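Local coordinates for protein 2-(acetamidomethylene)succinate hydrolase (Mesorhizobium loti, PDB 3KXP) that hydrolyses (E)-2-(acetamidomethylene)succinate to succinic semialdehyde, acetate, ammonia and carbon dioxide, the last step of vitamin B6 degradation, at residues A272-T277 against L284-V289; N147-A152 against V162-F167. All coordinates share one frame; numbering follows the deposited sequence.

Interaction 1 of 2, residues A272-T277 against L284-V289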
loop_
_atom_site.group_PDB
_atom_site.type_symbol
_atom_site.label_atom_id
_atom_site.label_comp_id
_atom_site.label_asym_id
_atom_site.label_seq_id
_atom_site.Cartn_x
_atom_site.Cartn_y
_atom_site.Cartn_z
ATOM N N ALA A 272 -10.888 -10.695 11.278
ATOM C CA ALA A 272 -10.000 -11.759 11.738
ATOM C C ALA A 272 -9.288 -12.377 10.533
ATOM O O ALA A 272 -8.092 -12.671 10.592
ATOM C CB ALA A 272 -10.804 -12.829 12.492
ATOM N N ALA A 273 -10.023 -12.562 9.441
ATOM C CA ALA A 273 -9.441 -13.124 8.225
ATOM C C ALA A 273 -8.338 -12.217 7.678
ATOM O O ALA A 273 -7.272 -12.698 7.295
ATOM C CB ALA A 273 -10.522 -13.331 7.165
ATOM N N LEU A 274 -8.584 -10.907 7.645
ATOM C CA LEU A 274 -7.575 -9.977 7.143
ATOM C C LEU A 274 -6.356 -9.974 8.047
ATOM O O LEU A 274 -5.227 -9.870 7.570
ATOM C CB LEU A 274 -8.120 -8.548 7.047
ATOM C CG LEU A 274 -7.054 -7.512 6.625
ATOM C CD1 LEU A 274 -6.555 -7.820 5.211
ATOM C CD2 LEU A 274 -7.625 -6.103 6.678
ATOM N N ALA A 275 -6.581 -10.090 9.353
ATOM C CA ALA A 275 -5.477 -10.102 10.310
ATOM C C ALA A 275 -4.541 -11.290 10.068
ATOM O O ALA A 275 -3.320 -11.146 10.115
ATOM C CB ALA A 275 -6.018 -10.140 11.738
ATOM N N LYS A 276 -5.114 -12.462 9.808
ATOM C CA LYS A 276 -4.318 -13.661 9.552
ATOM C C LYS A 276 -3.574 -13.510 8.233
ATOM O O LYS A 276 -2.400 -13.867 8.127
ATOM C CB LYS A 276 -5.214 -14.900 9.500
ATOM C CG LYS A 276 -5.967 -15.169 10.790
ATOM C CD LYS A 276 -6.951 -16.314 10.627
ATOM C CE LYS A 276 -7.828 -16.464 11.865
ATOM N NZ LYS A 276 -8.845 -17.552 11.719
ATOM N N THR A 277 -4.262 -12.971 7.229
ATOM C CA THR A 277 -3.658 -12.758 5.919
ATOM C C THR A 277 -2.429 -11.863 6.073
ATOM O O THR A 277 -1.346 -12.199 5.591
ATOM C CB THR A 277 -4.650 -12.087 4.936
ATOM O OG1 THR A 277 -5.818 -12.909 4.790
ATOM C CG2 THR A 277 -4.006 -11.897 3.571
ATOM N N LEU A 284 2.518 -6.965 2.341
ATOM C CA LEU A 284 1.516 -6.489 1.389
ATOM C C LEU A 284 0.692 -5.325 1.954
ATOM O O LEU A 284 0.006 -5.475 2.963
ATOM C CB LEU A 284 0.592 -7.647 0.980
ATOM C CG LEU A 284 1.282 -8.814 0.263
ATOM C CD1 LEU A 284 0.293 -9.964 0.008
ATOM C CD2 LEU A 284 1.880 -8.305 -1.053
ATOM N N PRO A 285 0.756 -4.146 1.309
ATOM C CA PRO A 285 -0.001 -2.977 1.781
ATOM C C PRO A 285 -1.492 -3.266 1.923
ATOM O O PRO A 285 -2.080 -3.975 1.110
ATOM C CB PRO A 285 0.286 -1.919 0.718
ATOM C CG PRO A 285 0.495 -2.742 -0.515
ATOM C CD PRO A 285 1.374 -3.870 0.004
ATOM N N VAL A 286 -2.096 -2.702 2.959
ATOM C CA VAL A 286 -3.506 -2.923 3.236
ATOM C C VAL A 286 -4.324 -1.638 3.339
ATOM O O VAL A 286 -3.857 -0.628 3.876
ATOM C CB VAL A 286 -3.676 -3.712 4.560
ATOM C CG1 VAL A 286 -5.140 -3.877 4.878
ATOM C CG2 VAL A 286 -2.996 -5.084 4.451
ATOM N N VAL A 287 -5.554 -1.706 2.831
ATOM C CA VAL A 287 -6.511 -0.603 2.858
ATOM C C VAL A 287 -7.860 -1.158 3.342
ATOM O O VAL A 287 -8.357 -2.144 2.797
ATOM C CB VAL A 287 -6.689 0.019 1.445
ATOM C CG1 VAL A 287 -7.961 0.849 1.381
ATOM C CG2 VAL A 287 -5.492 0.899 1.107
ATOM N N VAL A 288 -8.422 -0.545 4.385
ATOM C CA VAL A 288 -9.717 -0.945 4.946
ATOM C C VAL A 288 -10.644 0.250 4.710
ATOM O O VAL A 288 -10.421 1.338 5.244
ATOM C CB VAL A 288 -9.628 -1.252 6.474
ATOM C CG1 VAL A 288 -11.009 -1.590 7.027
ATOM C CG2 VAL A 288 -8.693 -2.432 6.724
ATOM N N VAL A 289 -11.677 0.046 3.896
ATOM C CA VAL A 289 -12.593 1.122 3.550
ATOM C C VAL A 289 -13.771 1.268 4.512
ATOM O O VAL A 289 -14.619 0.382 4.619
ATOM C CB VAL A 289 -13.121 0.938 2.104
ATOM C CG1 VAL A 289 -13.908 2.168 1.669
ATOM C CG2 VAL A 289 -11.953 0.678 1.149
#

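Interaction 2 of 2, residues N147-A152 against V162-F167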
loop_
_atom_site.group_PDB
_atom_site.type_symbol
_atom_site.label_atom_id
_atom_site.label_comp_id
_atom_site.label_asym_id
_atom_site.label_seq_id
_atom_site.Cartn_x
_atom_site.Cartn_y
_atom_site.Cartn_z
ATOM N N ASN A 147 -9.058 -14.734 -8.298
ATOM C CA ASN A 147 -8.498 -15.128 -9.576
ATOM C C ASN A 147 -7.215 -14.377 -9.899
ATOM O O ASN A 147 -6.232 -14.985 -10.326
ATOM C CB ASN A 147 -9.516 -14.915 -10.704
ATOM C CG ASN A 147 -10.714 -15.844 -10.586
ATOM O OD1 ASN A 147 -10.648 -16.862 -9.897
ATOM N ND2 ASN A 147 -11.809 -15.506 -11.267
ATOM N N SER A 148 -7.215 -13.061 -9.693
ATOM C CA SER A 148 -6.035 -12.261 -9.994
ATOM C C SER A 148 -4.804 -12.641 -9.175
ATOM O O SER A 148 -3.708 -12.747 -9.722
ATOM C CB SER A 148 -6.334 -10.778 -9.807
ATOM O OG SER A 148 -7.257 -10.331 -10.776
ATOM N N VAL A 149 -4.968 -12.848 -7.874
ATOM C CA VAL A 149 -3.827 -13.208 -7.041
ATOM C C VAL A 149 -3.290 -14.587 -7.436
ATOM O O VAL A 149 -2.077 -14.812 -7.419
ATOM C CB VAL A 149 -4.198 -13.185 -5.548
ATOM C CG1 VAL A 149 -2.992 -13.586 -4.698
ATOM C CG2 VAL A 149 -4.679 -11.785 -5.161
ATOM N N THR A 150 -4.187 -15.506 -7.802
ATOM C CA THR A 150 -3.768 -16.842 -8.229
ATOM C C THR A 150 -2.968 -16.699 -9.531
ATOM O O THR A 150 -1.920 -17.315 -9.703
ATOM C CB THR A 150 -4.982 -17.765 -8.480
ATOM O OG1 THR A 150 -5.734 -17.905 -7.269
ATOM C CG2 THR A 150 -4.522 -19.150 -8.935
ATOM N N ALA A 151 -3.462 -15.858 -10.432
ATOM C CA ALA A 151 -2.805 -15.618 -11.710
ATOM C C ALA A 151 -1.413 -15.014 -11.523
ATOM O O ALA A 151 -0.443 -15.473 -12.126
ATOM C CB ALA A 151 -3.665 -14.692 -12.571
ATOM N N ALA A 152 -1.330 -13.981 -10.694
ATOM C CA ALA A 152 -0.070 -13.297 -10.423
ATOM C C ALA A 152 0.994 -14.235 -9.854
ATOM O O ALA A 152 2.177 -14.128 -10.181
ATOM C CB ALA A 152 -0.311 -12.141 -9.457
ATOM N N VAL A 162 -1.407 -6.371 -8.474
ATOM C CA VAL A 162 -2.796 -6.715 -8.236
ATOM C C VAL A 162 -3.445 -5.885 -7.143
ATOM O O VAL A 162 -2.820 -5.566 -6.134
ATOM C CB VAL A 162 -2.941 -8.182 -7.806
ATOM C CG1 VAL A 162 -4.409 -8.504 -7.545
ATOM C CG2 VAL A 162 -2.360 -9.094 -8.860
ATOM N N VAL A 163 -4.702 -5.537 -7.364
ATOM C CA VAL A 163 -5.491 -4.825 -6.377
ATOM C C VAL A 163 -6.583 -5.844 -6.057
ATOM O O VAL A 163 -7.557 -5.972 -6.803
ATOM C CB VAL A 163 -6.135 -3.551 -6.945
ATOM C CG1 VAL A 163 -7.085 -2.968 -5.928
ATOM C CG2 VAL A 163 -5.055 -2.521 -7.306
ATOM N N ALA A 164 -6.389 -6.592 -4.972
ATOM C CA ALA A 164 -7.326 -7.622 -4.536
ATOM C C ALA A 164 -8.422 -7.061 -3.622
ATOM O O ALA A 164 -8.236 -6.946 -2.410
ATOM C CB ALA A 164 -6.568 -8.731 -3.818
ATOM N N ILE A 165 -9.570 -6.740 -4.206
ATOM C CA ILE A 165 -10.683 -6.178 -3.446
ATOM C C ILE A 165 -11.622 -7.201 -2.803
ATOM O O ILE A 165 -12.424 -7.839 -3.481
ATOM C CB ILE A 165 -11.549 -5.248 -4.334
ATOM C CG1 ILE A 165 -10.678 -4.140 -4.941
ATOM C CG2 ILE A 165 -12.688 -4.652 -3.506
ATOM C CD1 ILE A 165 -11.451 -3.160 -5.826
ATOM N N ASP A 166 -11.499 -7.336 -1.488
ATOM C CA ASP A 166 -12.335 -8.203 -0.659
ATOM C C ASP A 166 -12.347 -9.718 -0.850
ATOM O O ASP A 166 -13.416 -10.318 -1.020
ATOM C CB ASP A 166 -13.779 -7.696 -0.682
ATOM C CG ASP A 166 -14.389 -7.626 0.710
ATOM O OD1 ASP A 166 -13.873 -6.842 1.536
ATOM O OD2 ASP A 166 -15.366 -8.353 0.992
ATOM N N PHE A 167 -11.165 -10.330 -0.823
ATOM C CA PHE A 167 -11.054 -11.777 -0.917
ATOM C C PHE A 167 -9.650 -12.207 -0.572
ATOM O O PHE A 167 -8.721 -12.081 -1.370
ATOM C CB PHE A 167 -11.434 -12.315 -2.298
ATOM C CG PHE A 167 -11.840 -13.771 -2.271
ATOM C CD1 PHE A 167 -10.900 -14.764 -2.017
ATOM C CD2 PHE A 167 -13.173 -14.135 -2.406
ATOM C CE1 PHE A 167 -11.284 -16.105 -1.888
ATOM C CE2 PHE A 167 -13.572 -15.471 -2.280
ATOM C CZ PHE A 167 -12.622 -16.459 -2.018
#

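Interaction 1 of 2, residues A272-T277 against L284-V289
Leu-274 meets Val-286 and Val-288 in the last beta-alpha-beta unit of the alpha/beta hydrolase sheet, where strand 258-263 leads through helix 271-280 into strand 286-289. The tight part is small and carried by one methyl group. Leu-274 CD2 lies 3.8 Å from Val-286 CG1 and equally 3.8 Å from Val-288 CG2, bridging two side chains on the same face of the strand. Different branches do the touching: on Val-286 it is the methyl anti to the backbone N (chi1 177°), on Val-288 the methyl anti to the carbonyl carbon. These two methyls lean toward each other along the strand, with Val-286 CG1 and Val-288 CG2 4.3 Å apart, and form a seat for the leucine. Leu-274 runs past Val-286 in the opposite direction and meets Val-288 at a slant. No hydrogen bond links the segments, and only 112 Å² is buried, as the 9.0 Å between the CA atoms of Leu-274 and Val-286 would suggest.

The looser side is that of the strand: Leu-274 is buried, but Val-286 and Val-288 stay partly exposed, and Val-288 gives the smaller area. Ala-272, Ala-275 and Lys-276 lie on the outward, exposed side of the helix. Beneath the helix, Leu-274 and Thr-277 also rest on Ile-260 of the adjoining strand, while Val-287 and Val-289 turn to the other face of the sheet and pack on helix 301-313. The backbone of Val-286 is hydrogen-bonded to the second subunit of the homodimer.

Within the helix, Ala-273 O has two donors on opposite faces of its carbonyl plane: Thr-277 N at 3.0 Å and the hydroxyl Thr-277 OG1 at 2.9 Å, the latter lying 38° out of that plane.

Interaction 2 of 2, residues N147-A152 against V162-F167
Ser-148 O accepts the backbone N-H of Ala-152, with Ala-152 N 2.8 Å away, and this helical bond spans the two residues between which Val-162 inserts from strand 159-165. The pairing joins helix 143-154, which follows the probable nucleophile elbow at Ser-142, to the next strand of the alpha/beta hydrolase sheet. Contact across it is wholly apolar and buried, and Val-162 has the largest share, through both branches. Its CG1, anti to the backbone N (chi1 179°), touches Ser-148 CB at 3.7 Å and, less closely, Val-149 CG2 at 4.1 Å. The other methyl, Val-162 CG2, reaches the helix one turn later, 3.7 Å from Ala-152 CB. The two valines cross at about a right angle. Val-149 CG2 also reaches Ala-164 CB, 3.8 Å away, two residues further along the strand.

The small side chains of Ser-148, Ala-152 and Ala-164 fit an axis separation of 8.4 Å, the helix and strand running roughly antiparallel at 147°. Ser-148 uses its CB against the strand, while its OG is engaged one turn back by Gly-144 O, which satisfies this buried hydroxyl within the helix.

Beyond Ile-165 the chain turns into Asp-166, inferred to be the catalytic acid, whose OD2 is hydrogen-bonded to His-294 ND1 and Ser-266 OG. Helix 143-154 is bordered by helix 117-131, which Asn-147 and Thr-150 touch, and strand 159-165 lies between strands 136-141 and 258-263, bonded to both through its backbone.

Overall arrangement
Both contacts hold a crossover helix against the same face of one sheet, interaction 2 near its middle and interaction 1 at the edge of the sheet within this chain. Strand 258-263 separates their strands, its backbone bonded to Val-162 on one flank and Val-287 on the other. Their centres are 13 Å apart and their nearest atoms about 7 Å, without touching. Interaction 2 carries Asp-166 itself, whose side chain is about 8 Å from that of Val-288; the side chains of Ala-164 and Ser-142, the inferred nucleophile, are about 9 Å apart, those of Leu-274 and His-294 about 12 Å. Interaction 1, centred about 18 Å from the chain's centre against 9 Å, is the more peripheral, close to the dimer partner.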